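Local coordinates for protein fatty acid CoA ligase (Marinactinospora thermotolerans, PDB 6SQ8) that binds adenosine monophosphate and 1-ethanoyl-9H-pyrido[3,4-b]indole-3-carboxylic acid in adjoining pockets and belongs to the ANL superfamily of AMP-binding enzymes, at residues Q295-G298 / F304-A307; S187-G192 / R269-G274; M178-D183 / S353-S358. All blocks are in the same frame, centred on the assembly; numbering follows the deposited sequence.

The three contacts show how the packing around one binding site changes with distance from it. Interaction 1, fully buried, is a beta hairpin held by backbone hydrogen bonds, and it touches both ligands. Interaction 2 is also largely buried and borders it, since strands 269-273 and 293-299 are neighbours in a sheet; here the end of helix 175-189 meets a strand through apolar groups, an arginine and a water. Interaction 3 uses an earlier turn of that same helix against the 353-358 loop. It lies farther out, is partly buried, and relies on apolar and sulfur contacts without a hydrogen bond between its segments, yet its Cys181 and Met355 pack against Phe304 of interaction 1.

Interaction 1: residues Q295-G298 / F304-A307; sequences QNYG and FIAA. With EQ2 (1-ethanoyl-9~{H}-pyrido[3,4-b]indole-3-carboxylic acid), chain F; AMP (adenosine monophosphate), chain G.
A classic beta bulge shapes this hairpin in the ligand pocket: Ile305 and Ala306 both face Tyr297. The carbonyl oxygen of Tyr297 takes two backbone N-H groups, from Ile305 N at 2.8 Å and from Ala306 N at 3.2 Å, while Tyr297 N donates to Ala306 O at 2.9 Å. Beyond the bulge the pairing slips by one residue, and Gly298 comes opposite Phe304. Tyr297 lies on the same sheet face as Ala306, and with CG anti to the backbone N (chi1 161°) its ring presents one face to Ile305 CD1, a CH-pi contact 4.1 Å from the ring centroid; Ala306 CB approaches the ring edge. AMP N7 lies in the plane of this ring at another edge, and AMP N6 donates to Gln295 OE1 at 3.3 Å. Phe304 turns the other way and lays one ring face against EQ2, whose C12 stands 4.0 Å above the ring plane, over its centre. Polar ends are fixed from outside the hairpin, Gln295 NE2 by Tyr272 OH and Tyr297 OH by Asp380, which also bonds to AMP. Strands 269-273 and 321-325 flank the hairpin, and helix 175-189 packs on Asn296, Phe304 and Ala307 through Met188.

Interaction 2: residues S187-G192 / R269-G274; sequences SMYGRG and RVVYGG. With AMP (adenosine monophosphate), chain G; EQ2 (1-ethanoyl-9~{H}-pyrido[3,4-b]indole-3-carboxylic acid), chain F.
An extended Arg269 chain (chi2 151°, chi3 -152°) carries NE to Met188 O in the last turn of the helix. The Tyr189 ring, with CG beside its own backbone N (chi1 -59°), turns toward Val271. Arg269 CD rests 3.5 Å from Tyr189 CA, and the backbone of Tyr189 lies over one face of the guanidinium. Met188 O meets that flat group at its edge, 3.0 Å from Arg269 NE. A water bridges the same two residues: it accepts from Arg269 NH2 at 3.0 Å and donates to Met188 O at 3.1 Å. Farther along the strand, Val271 CG2 touches Tyr189 CE1 at 3.9 Å, the two side chains crossing at about a right angle. The junction is the C-terminal end of a helix docked on parallel strands, 269-273 lying between 242-245 and 293-299. The helix ends with Tyr189, and Gly190, with positive phi, is the first residue to leave the helical conformation; Tyr189 O accepts a hydrogen bond from His242 on the adjacent strand. Farther on, the chain reaches Gly273 and Gly274 beside the ligands, where Gly274 N lies 3.2 Å from AMP N7 and Gly274 CA comes 3.6 Å from EQ2 O2.

Interaction 3: residues M178-D183 / S353-S358; sequences MSACVD and SPMTMS
Ala180 and Met355 bring a helix flank and a type I beta turn together, their CA atoms 5.8 Å apart, the turn running from Ser353 to Thr356 in the loop between strands 347-352 and 359-360. Ala180 is the meeting point. Its methyl group points at the turn and touches Pro354 CB at 3.8 Å and Met355 CG at 3.7 Å, meeting both the proline ring and the methionine stem. Cys181, one residue on, reaches the same methionine from the more buried side, with SG 3.7 Å from Met355 CG. Met355 leaves its backbone with CG beside the N (chi1 -73°), and this together with a straight chi2 brings SD to 3.9 Å from Cys181 CA; the bend at chi3 then turns only the CE methyl. The turn carries its own internal bonds. Ser353 OG accepts from Met355 N at 2.9 Å, an ST turn that ties down the backbone from which Met355 projects, while the bond from Thr356 N to Ser353 O is weak. Past the contact, Met355 and Cys181 both pack on Ala303 and Phe304 of strand 303-308, and the Cys181 side chain comes within about 4 Å of EQ2. Another part of the helix surface lies against helix 5-13, where Arg9 forms a salt bridge with Asp183 and a hydrogen bond with Ser179. Between the two segments no hydrogen bond is made: methyl, ring methylene and sulfur atoms meet by dispersion and the exclusion of water. Such contacts have little directional demand, which suggests that the turn is held to the helix here by fit of shape, while backbone bonds of Met357 to Glu301 and Ser358 to Ala172 anchor the rest of the loop.

Interaction 1: residues Q295-G298 / F304-A307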
loop_
_atom_site.group_PDB
_atom_site.type_symbol
_atom_site.label_atom_id
_atom_site.label_comp_id
_atom_site.label_asym_id
_atom_site.label_seq_id
_atom_site.Cartn_x
_atom_site.Cartn_y
_atom_site.Cartn_z
ATOM N N GLN A 295 12.645 1.275 -1.111
ATOM C CA GLN A 295 11.373 1.402 -1.772
ATOM C C GLN A 295 10.763 -0.002 -1.921
ATOM O O GLN A 295 11.487 -0.983 -2.051
ATOM C CB GLN A 295 11.550 2.122 -3.108
ATOM C CG GLN A 295 10.280 2.786 -3.621
ATOM C CD GLN A 295 10.428 3.291 -5.029
ATOM O OE1 GLN A 295 9.917 2.664 -5.943
ATOM N NE2 GLN A 295 11.168 4.382 -5.214
ATOM N N ASN A 296 9.426 -0.062 -1.869
ATOM C CA ASN A 296 8.634 -1.255 -2.089
ATOM C C ASN A 296 7.640 -0.943 -3.212
ATOM O O ASN A 296 7.047 0.131 -3.239
ATOM C CB ASN A 296 7.880 -1.691 -0.825
ATOM C CG ASN A 296 8.688 -2.534 0.144
ATOM O OD1 ASN A 296 9.912 -2.680 0.002
ATOM N ND2 ASN A 296 8.020 -3.065 1.158
ATOM N N TYR A 297 7.457 -1.898 -4.120
ATOM C CA TYR A 297 6.439 -1.852 -5.152
ATOM C C TYR A 297 5.572 -3.104 -5.019
ATOM O O TYR A 297 6.069 -4.221 -4.949
ATOM C CB TYR A 297 7.096 -1.746 -6.530
ATOM C CG TYR A 297 6.251 -2.133 -7.721
ATOM C CD1 TYR A 297 4.999 -1.567 -7.933
ATOM C CD2 TYR A 297 6.723 -3.040 -8.669
ATOM C CE1 TYR A 297 4.237 -1.894 -9.047
ATOM C CE2 TYR A 297 5.977 -3.374 -9.787
ATOM C CZ TYR A 297 4.732 -2.793 -9.979
ATOM O OH TYR A 297 4.001 -3.121 -11.077
ATOM N N GLY A 298 4.265 -2.884 -4.985
ATOM C CA GLY A 298 3.270 -3.929 -5.064
ATOM C C GLY A 298 1.966 -3.381 -5.602
ATOM O O GLY A 298 1.872 -2.198 -5.917
ATOM N N PHE A 304 3.440 -7.922 -2.765
ATOM C CA PHE A 304 4.811 -7.472 -2.959
ATOM C C PHE A 304 5.368 -7.949 -4.309
ATOM O O PHE A 304 5.236 -9.130 -4.642
ATOM C CB PHE A 304 5.699 -8.028 -1.851
ATOM C CG PHE A 304 5.449 -7.470 -0.474
ATOM C CD1 PHE A 304 5.533 -6.107 -0.229
ATOM C CD2 PHE A 304 5.184 -8.306 0.594
ATOM C CE1 PHE A 304 5.317 -5.591 1.038
ATOM C CE2 PHE A 304 4.986 -7.791 1.864
ATOM C CZ PHE A 304 5.053 -6.434 2.085
ATOM N N ILE A 305 6.031 -7.043 -5.050
ATOM C CA ILE A 305 6.664 -7.394 -6.323
ATOM C C ILE A 305 8.174 -7.123 -6.294
ATOM O O ILE A 305 8.969 -8.001 -6.642
ATOM C CB ILE A 305 5.997 -6.664 -7.496
ATOM C CG1 ILE A 305 4.521 -7.040 -7.622
ATOM C CG2 ILE A 305 6.771 -6.934 -8.781
ATOM C CD1 ILE A 305 3.778 -6.196 -8.648
ATOM N N ALA A 306 8.570 -5.896 -5.941
ATOM C CA ALA A 306 9.983 -5.510 -6.031
ATOM C C ALA A 306 10.357 -4.526 -4.924
ATOM O O ALA A 306 9.496 -3.915 -4.299
ATOM C CB ALA A 306 10.255 -4.904 -7.374
ATOM N N ALA A 307 11.668 -4.423 -4.686
ATOM C CA ALA A 307 12.202 -3.470 -3.741
ATOM C C ALA A 307 13.509 -2.871 -4.267
ATOM O O ALA A 307 14.241 -3.490 -5.007
ATOM C CB ALA A 307 12.382 -4.110 -2.387
HETATM C C1 EQ2 F . 4.675 -3.161 -1.056
HETATM C C2 EQ2 F . 3.708 -2.108 -1.470
HETATM O O1 EQ2 F . 4.087 -0.955 -1.557
HETATM C C3 EQ2 F . 2.267 -2.470 -1.720
HETATM N N1 EQ2 F . 1.538 -1.585 -2.411
HETATM C C4 EQ2 F . 0.240 -1.825 -2.653
HETATM C C5 EQ2 F . -0.539 -0.765 -3.400
HETATM O O2 EQ2 F . 0.077 0.244 -3.807
HETATM O O3 EQ2 F . -1.760 -0.971 -3.510
HETATM C C6 EQ2 F . -0.403 -2.972 -2.205
HETATM C C7 EQ2 F . 0.323 -3.907 -1.491
HETATM C C8 EQ2 F . 0.020 -5.183 -0.898
HETATM C C9 EQ2 F . -1.121 -5.975 -0.801
HETATM C C10 EQ2 F . -1.042 -7.183 -0.142
HETATM C C11 EQ2 F . 0.154 -7.615 0.425
HETATM C C12 EQ2 F . 1.304 -6.866 0.338
HETATM C C13 EQ2 F . 1.220 -5.645 -0.327
HETATM N N2 EQ2 F . 2.210 -4.706 -0.545
HETATM C C14 EQ2 F . 1.687 -3.656 -1.244
HETATM P P AMP G . -3.521 -0.392 -6.350
HETATM O O1P AMP G . -3.177 -1.569 -5.484
HETATM O O2P AMP G . -4.202 -0.752 -7.678
HETATM O O3P AMP G . -4.234 0.672 -5.544
HETATM O "O5'" AMP G . -2.051 0.244 -6.702
HETATM C "C5'" AMP G . -1.072 -0.306 -7.607
HETATM C "C4'" AMP G . -0.373 0.769 -8.434
HETATM O "O4'" AMP G . 0.266 1.758 -7.640
HETATM C "C3'" AMP G . 0.744 0.196 -9.262
HETATM O "O3'" AMP G . 0.159 -0.131 -10.490
HETATM C "C2'" AMP G . 1.823 1.270 -9.376
HETATM O "O2'" AMP G . 1.807 2.107 -10.555
HETATM C "C1'" AMP G . 1.560 2.123 -8.146
HETATM N N9 AMP G . 2.641 1.872 -7.157
HETATM C C8 AMP G . 2.567 1.175 -5.998
HETATM N N7 AMP G . 3.774 1.168 -5.370
HETATM C C5 AMP G . 4.635 1.866 -6.144
HETATM C C6 AMP G . 6.069 2.244 -6.090
HETATM N N6 AMP G . 6.843 1.888 -5.058
HETATM N N1 AMP G . 6.560 2.976 -7.107
HETATM C C2 AMP G . 5.781 3.352 -8.160
HETATM N N3 AMP G . 4.471 3.043 -8.292
HETATM C C4 AMP G . 3.870 2.323 -7.324
#

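Interaction 2: residues S187-G192 / R269-G274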
loop_
_atom_site.group_PDB
_atom_site.type_symbol
_atom_site.label_atom_id
_atom_site.label_comp_id
_atom_site.label_asym_id
_atom_site.label_seq_id
_atom_site.Cartn_x
_atom_site.Cartn_y
_atom_site.Cartn_z
ATOM N N SER A 187 13.042 -11.150 3.486
ATOM C CA SER A 187 14.045 -11.051 2.452
ATOM C C SER A 187 14.361 -9.573 2.180
ATOM O O SER A 187 15.501 -9.243 1.958
ATOM C CB SER A 187 13.648 -11.870 1.253
ATOM O OG SER A 187 13.237 -11.104 0.143
ATOM N N MET A 188 13.371 -8.687 2.297
ATOM C CA MET A 188 13.537 -7.233 2.103
ATOM C C MET A 188 14.140 -6.569 3.347
ATOM O O MET A 188 14.984 -5.715 3.200
ATOM C CB MET A 188 12.187 -6.552 1.853
ATOM C CG MET A 188 11.525 -6.951 0.601
ATOM S SD MET A 188 10.071 -5.927 0.245
ATOM C CE MET A 188 8.849 -6.599 1.347
ATOM N N TYR A 189 13.628 -6.907 4.535
ATOM C CA TYR A 189 13.738 -6.066 5.732
ATOM C C TYR A 189 14.830 -6.542 6.704
ATOM O O TYR A 189 15.160 -5.832 7.658
ATOM C CB TYR A 189 12.402 -5.984 6.468
ATOM C CG TYR A 189 11.246 -5.439 5.663
ATOM C CD1 TYR A 189 11.436 -4.616 4.563
ATOM C CD2 TYR A 189 9.943 -5.737 6.022
ATOM C CE1 TYR A 189 10.367 -4.137 3.824
ATOM C CE2 TYR A 189 8.868 -5.264 5.291
ATOM C CZ TYR A 189 9.078 -4.457 4.194
ATOM O OH TYR A 189 8.006 -4.000 3.488
ATOM N N GLY A 190 15.414 -7.721 6.462
ATOM C CA GLY A 190 16.379 -8.335 7.382
ATOM C C GLY A 190 15.722 -9.423 8.218
ATOM O O GLY A 190 14.500 -9.576 8.230
ATOM N N ARG A 191 16.538 -10.248 8.878
ATOM C CA ARG A 191 16.036 -11.103 9.957
ATOM C C ARG A 191 15.631 -10.151 11.091
ATOM O O ARG A 191 16.241 -9.052 11.305
ATOM C CB ARG A 191 17.049 -12.138 10.470
ATOM C CG ARG A 191 17.699 -13.027 9.418
ATOM C CD ARG A 191 17.079 -14.404 9.317
ATOM N NE ARG A 191 17.720 -15.216 8.290
ATOM C CZ ARG A 191 18.781 -15.994 8.487
ATOM N NH1 ARG A 191 19.453 -15.926 9.624
ATOM N NH2 ARG A 191 19.149 -16.852 7.547
ATOM N N GLY A 192 14.571 -10.554 11.794
ATOM C CA GLY A 192 14.107 -9.861 12.975
ATOM C C GLY A 192 14.832 -10.350 14.221
ATOM O O GLY A 192 15.731 -11.163 14.110
ATOM N N ARG A 269 15.832 0.224 8.281
ATOM C CA ARG A 269 15.052 0.369 7.053
ATOM C C ARG A 269 13.938 1.423 7.169
ATOM O O ARG A 269 13.056 1.334 8.004
ATOM C CB ARG A 269 14.503 -0.992 6.615
ATOM C CG ARG A 269 15.221 -1.514 5.374
ATOM C CD ARG A 269 15.289 -2.996 5.269
ATOM N NE ARG A 269 16.449 -3.451 4.512
ATOM C CZ ARG A 269 17.658 -3.551 5.065
ATOM N NH1 ARG A 269 17.978 -2.746 6.056
ATOM N NH2 ARG A 269 18.513 -4.508 4.724
ATOM N N VAL A 270 14.010 2.440 6.307
ATOM C CA VAL A 270 12.947 3.376 6.092
ATOM C C VAL A 270 12.274 2.984 4.782
ATOM O O VAL A 270 12.819 3.192 3.724
ATOM C CB VAL A 270 13.442 4.828 6.061
ATOM C CG1 VAL A 270 12.323 5.791 5.673
ATOM C CG2 VAL A 270 14.037 5.239 7.392
ATOM N N VAL A 271 11.100 2.373 4.899
ATOM C CA VAL A 271 10.432 1.771 3.782
ATOM C C VAL A 271 9.358 2.726 3.278
ATOM O O VAL A 271 8.585 3.257 4.062
ATOM C CB VAL A 271 9.817 0.411 4.164
ATOM C CG1 VAL A 271 9.279 -0.322 2.943
ATOM C CG2 VAL A 271 10.833 -0.453 4.900
ATOM N N TYR A 272 9.310 2.904 1.961
ATOM C CA TYR A 272 8.303 3.764 1.375
ATOM C C TYR A 272 7.827 3.144 0.065
ATOM O O TYR A 272 8.553 2.385 -0.565
ATOM C CB TYR A 272 8.861 5.185 1.205
ATOM C CG TYR A 272 9.874 5.316 0.093
ATOM C CD1 TYR A 272 11.193 4.940 0.285
ATOM C CD2 TYR A 272 9.498 5.778 -1.161
ATOM C CE1 TYR A 272 12.115 5.029 -0.747
ATOM C CE2 TYR A 272 10.419 5.877 -2.194
ATOM C CZ TYR A 272 11.731 5.503 -1.993
ATOM O OH TYR A 272 12.619 5.585 -3.022
ATOM N N GLY A 273 6.594 3.461 -0.315
ATOM C CA GLY A 273 6.021 2.982 -1.558
ATOM C C GLY A 273 4.516 3.179 -1.551
ATOM O O GLY A 273 3.963 3.760 -0.598
ATOM N N GLY A 274 3.852 2.686 -2.597
ATOM C CA GLY A 274 2.425 2.765 -2.689
ATOM C C GLY A 274 1.972 3.797 -3.701
ATOM O O GLY A 274 0.807 3.876 -4.074
HETATM P P AMP G . -3.521 -0.392 -6.350
HETATM O O1P AMP G . -3.177 -1.569 -5.484
HETATM O O2P AMP G . -4.202 -0.752 -7.678
HETATM O O3P AMP G . -4.234 0.672 -5.544
HETATM O "O5'" AMP G . -2.051 0.244 -6.702
HETATM C "C5'" AMP G . -1.072 -0.306 -7.607
HETATM C "C4'" AMP G . -0.373 0.769 -8.434
HETATM O "O4'" AMP G . 0.266 1.758 -7.640
HETATM C "C3'" AMP G . 0.744 0.196 -9.262
HETATM O "O3'" AMP G . 0.159 -0.131 -10.490
HETATM C "C2'" AMP G . 1.823 1.270 -9.376
HETATM O "O2'" AMP G . 1.807 2.107 -10.555
HETATM C "C1'" AMP G . 1.560 2.123 -8.146
HETATM N N9 AMP G . 2.641 1.872 -7.157
HETATM C C8 AMP G . 2.567 1.175 -5.998
HETATM N N7 AMP G . 3.774 1.168 -5.370
HETATM C C5 AMP G . 4.635 1.866 -6.144
HETATM C C6 AMP G . 6.069 2.244 -6.090
HETATM N N6 AMP G . 6.843 1.888 -5.058
HETATM N N1 AMP G . 6.560 2.976 -7.107
HETATM C C2 AMP G . 5.781 3.352 -8.160
HETATM N N3 AMP G . 4.471 3.043 -8.292
HETATM C C4 AMP G . 3.870 2.323 -7.324
HETATM C C1 EQ2 F . 4.675 -3.161 -1.056
HETATM C C2 EQ2 F . 3.708 -2.108 -1.470
HETATM O O1 EQ2 F . 4.087 -0.955 -1.557
HETATM C C3 EQ2 F . 2.267 -2.470 -1.720
HETATM N N1 EQ2 F . 1.538 -1.585 -2.411
HETATM C C4 EQ2 F . 0.240 -1.825 -2.653
HETATM C C5 EQ2 F . -0.539 -0.765 -3.400
HETATM O O2 EQ2 F . 0.077 0.244 -3.807
HETATM O O3 EQ2 F . -1.760 -0.971 -3.510
HETATM C C6 EQ2 F . -0.403 -2.972 -2.205
HETATM C C7 EQ2 F . 0.323 -3.907 -1.491
HETATM C C8 EQ2 F . 0.020 -5.183 -0.898
HETATM C C9 EQ2 F . -1.121 -5.975 -0.801
HETATM C C10 EQ2 F . -1.042 -7.183 -0.142
HETATM C C11 EQ2 F . 0.154 -7.615 0.425
HETATM C C12 EQ2 F . 1.304 -6.866 0.338
HETATM C C13 EQ2 F . 1.220 -5.645 -0.327
HETATM N N2 EQ2 F . 2.210 -4.706 -0.545
HETATM C C14 EQ2 F . 1.687 -3.656 -1.244
HETATM O O HOH W 1 17.711 -7.180 3.656
#

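Interaction 3: residues M178-D183 / S353-S358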
loop_
_atom_site.group_PDB
_atom_site.type_symbol
_atom_site.label_atom_id
_atom_site.label_comp_id
_atom_site.label_asym_id
_atom_site.label_seq_id
_atom_site.Cartn_x
_atom_site.Cartn_y
_atom_site.Cartn_z
ATOM N N MET A 178 -0.348 -14.999 2.052
ATOM C CA MET A 178 0.008 -14.128 3.181
ATOM C C MET A 178 1.222 -14.695 3.922
ATOM O O MET A 178 2.036 -13.930 4.452
ATOM C CB MET A 178 -1.143 -13.952 4.179
ATOM C CG MET A 178 -2.265 -13.065 3.648
ATOM S SD MET A 178 -1.668 -11.617 2.724
ATOM C CE MET A 178 -2.799 -10.380 3.359
ATOM N N SER A 179 1.342 -16.029 3.954
ATOM C CA SER A 179 2.518 -16.672 4.525
ATOM C C SER A 179 3.756 -16.334 3.679
ATOM O O SER A 179 4.828 -16.059 4.231
ATOM C CB SER A 179 2.344 -18.163 4.659
ATOM O OG SER A 179 3.392 -18.727 5.447
ATOM N N ALA A 180 3.609 -16.352 2.347
ATOM C CA ALA A 180 4.711 -16.038 1.453
ATOM C C ALA A 180 5.182 -14.597 1.685
ATOM O O ALA A 180 6.382 -14.321 1.608
ATOM C CB ALA A 180 4.303 -16.265 0.010
ATOM N N CYS A 181 4.238 -13.696 1.989
ATOM C CA CYS A 181 4.535 -12.293 2.253
ATOM C C CYS A 181 5.468 -12.153 3.455
ATOM O O CYS A 181 6.274 -11.239 3.487
ATOM C CB CYS A 181 3.269 -11.484 2.492
ATOM S SG CYS A 181 2.304 -11.255 0.977
ATOM N N VAL A 182 5.368 -13.053 4.431
ATOM C CA VAL A 182 6.280 -12.988 5.576
ATOM C C VAL A 182 7.710 -13.246 5.085
ATOM O O VAL A 182 8.657 -12.554 5.475
ATOM C CB VAL A 182 5.865 -13.943 6.709
ATOM C CG1 VAL A 182 6.815 -13.858 7.892
ATOM C CG2 VAL A 182 4.436 -13.686 7.169
ATOM N N ASP A 183 7.855 -14.232 4.197
ATOM C CA ASP A 183 9.176 -14.634 3.680
ATOM C C ASP A 183 9.770 -13.496 2.830
ATOM O O ASP A 183 10.968 -13.193 2.927
ATOM C CB ASP A 183 9.087 -15.963 2.936
ATOM C CG ASP A 183 8.648 -17.125 3.818
ATOM O OD1 ASP A 183 9.321 -17.378 4.830
ATOM O OD2 ASP A 183 7.624 -17.780 3.465
ATOM N N SER A 353 3.820 -15.207 -8.885
ATOM C CA SER A 353 4.459 -15.363 -7.574
ATOM C C SER A 353 3.520 -16.067 -6.601
ATOM O O SER A 353 2.303 -16.031 -6.772
ATOM C CB SER A 353 4.901 -14.030 -7.012
ATOM O OG SER A 353 3.899 -13.468 -6.170
ATOM N N PRO A 354 4.066 -16.666 -5.520
ATOM C CA PRO A 354 3.253 -17.215 -4.441
ATOM C C PRO A 354 2.443 -16.187 -3.640
ATOM O O PRO A 354 1.702 -16.585 -2.758
ATOM C CB PRO A 354 4.277 -17.848 -3.481
ATOM C CG PRO A 354 5.553 -17.109 -3.752
ATOM C CD PRO A 354 5.501 -16.830 -5.249
ATOM N N MET A 355 2.610 -14.890 -3.933
ATOM C CA MET A 355 1.961 -13.833 -3.168
ATOM C C MET A 355 0.750 -13.281 -3.918
ATOM O O MET A 355 -0.006 -12.505 -3.347
ATOM C CB MET A 355 2.946 -12.702 -2.870
ATOM C CG MET A 355 3.957 -13.093 -1.810
ATOM S SD MET A 355 5.193 -11.831 -1.514
ATOM C CE MET A 355 6.164 -11.961 -3.017
ATOM N N THR A 356 0.532 -13.688 -5.172
ATOM C CA THR A 356 -0.555 -13.104 -5.960
ATOM C C THR A 356 -1.910 -13.587 -5.449
ATOM O O THR A 356 -2.024 -14.677 -4.873
ATOM C CB THR A 356 -0.448 -13.425 -7.451
ATOM O OG1 THR A 356 -0.555 -14.840 -7.627
ATOM C CG2 THR A 356 0.848 -12.903 -8.026
ATOM N N MET A 357 -2.918 -12.745 -5.702
ATOM C CA MET A 357 -4.305 -12.957 -5.334
ATOM C C MET A 357 -4.770 -14.322 -5.852
ATOM O O MET A 357 -4.201 -14.849 -6.789
ATOM C CB MET A 357 -5.203 -11.849 -5.908
ATOM C CG MET A 357 -5.459 -11.991 -7.398
ATOM S SD MET A 357 -6.575 -10.803 -8.188
ATOM C CE MET A 357 -7.537 -10.268 -6.779
ATOM N N SER A 358 -5.803 -14.874 -5.211
ATOM C CA SER A 358 -6.529 -16.031 -5.723
ATOM C C SER A 358 -7.467 -15.587 -6.844
ATOM O O SER A 358 -7.700 -16.311 -7.793
ATOM C CB SER A 358 -7.297 -16.718 -4.640
ATOM O OG SER A 358 -6.415 -17.198 -3.631
#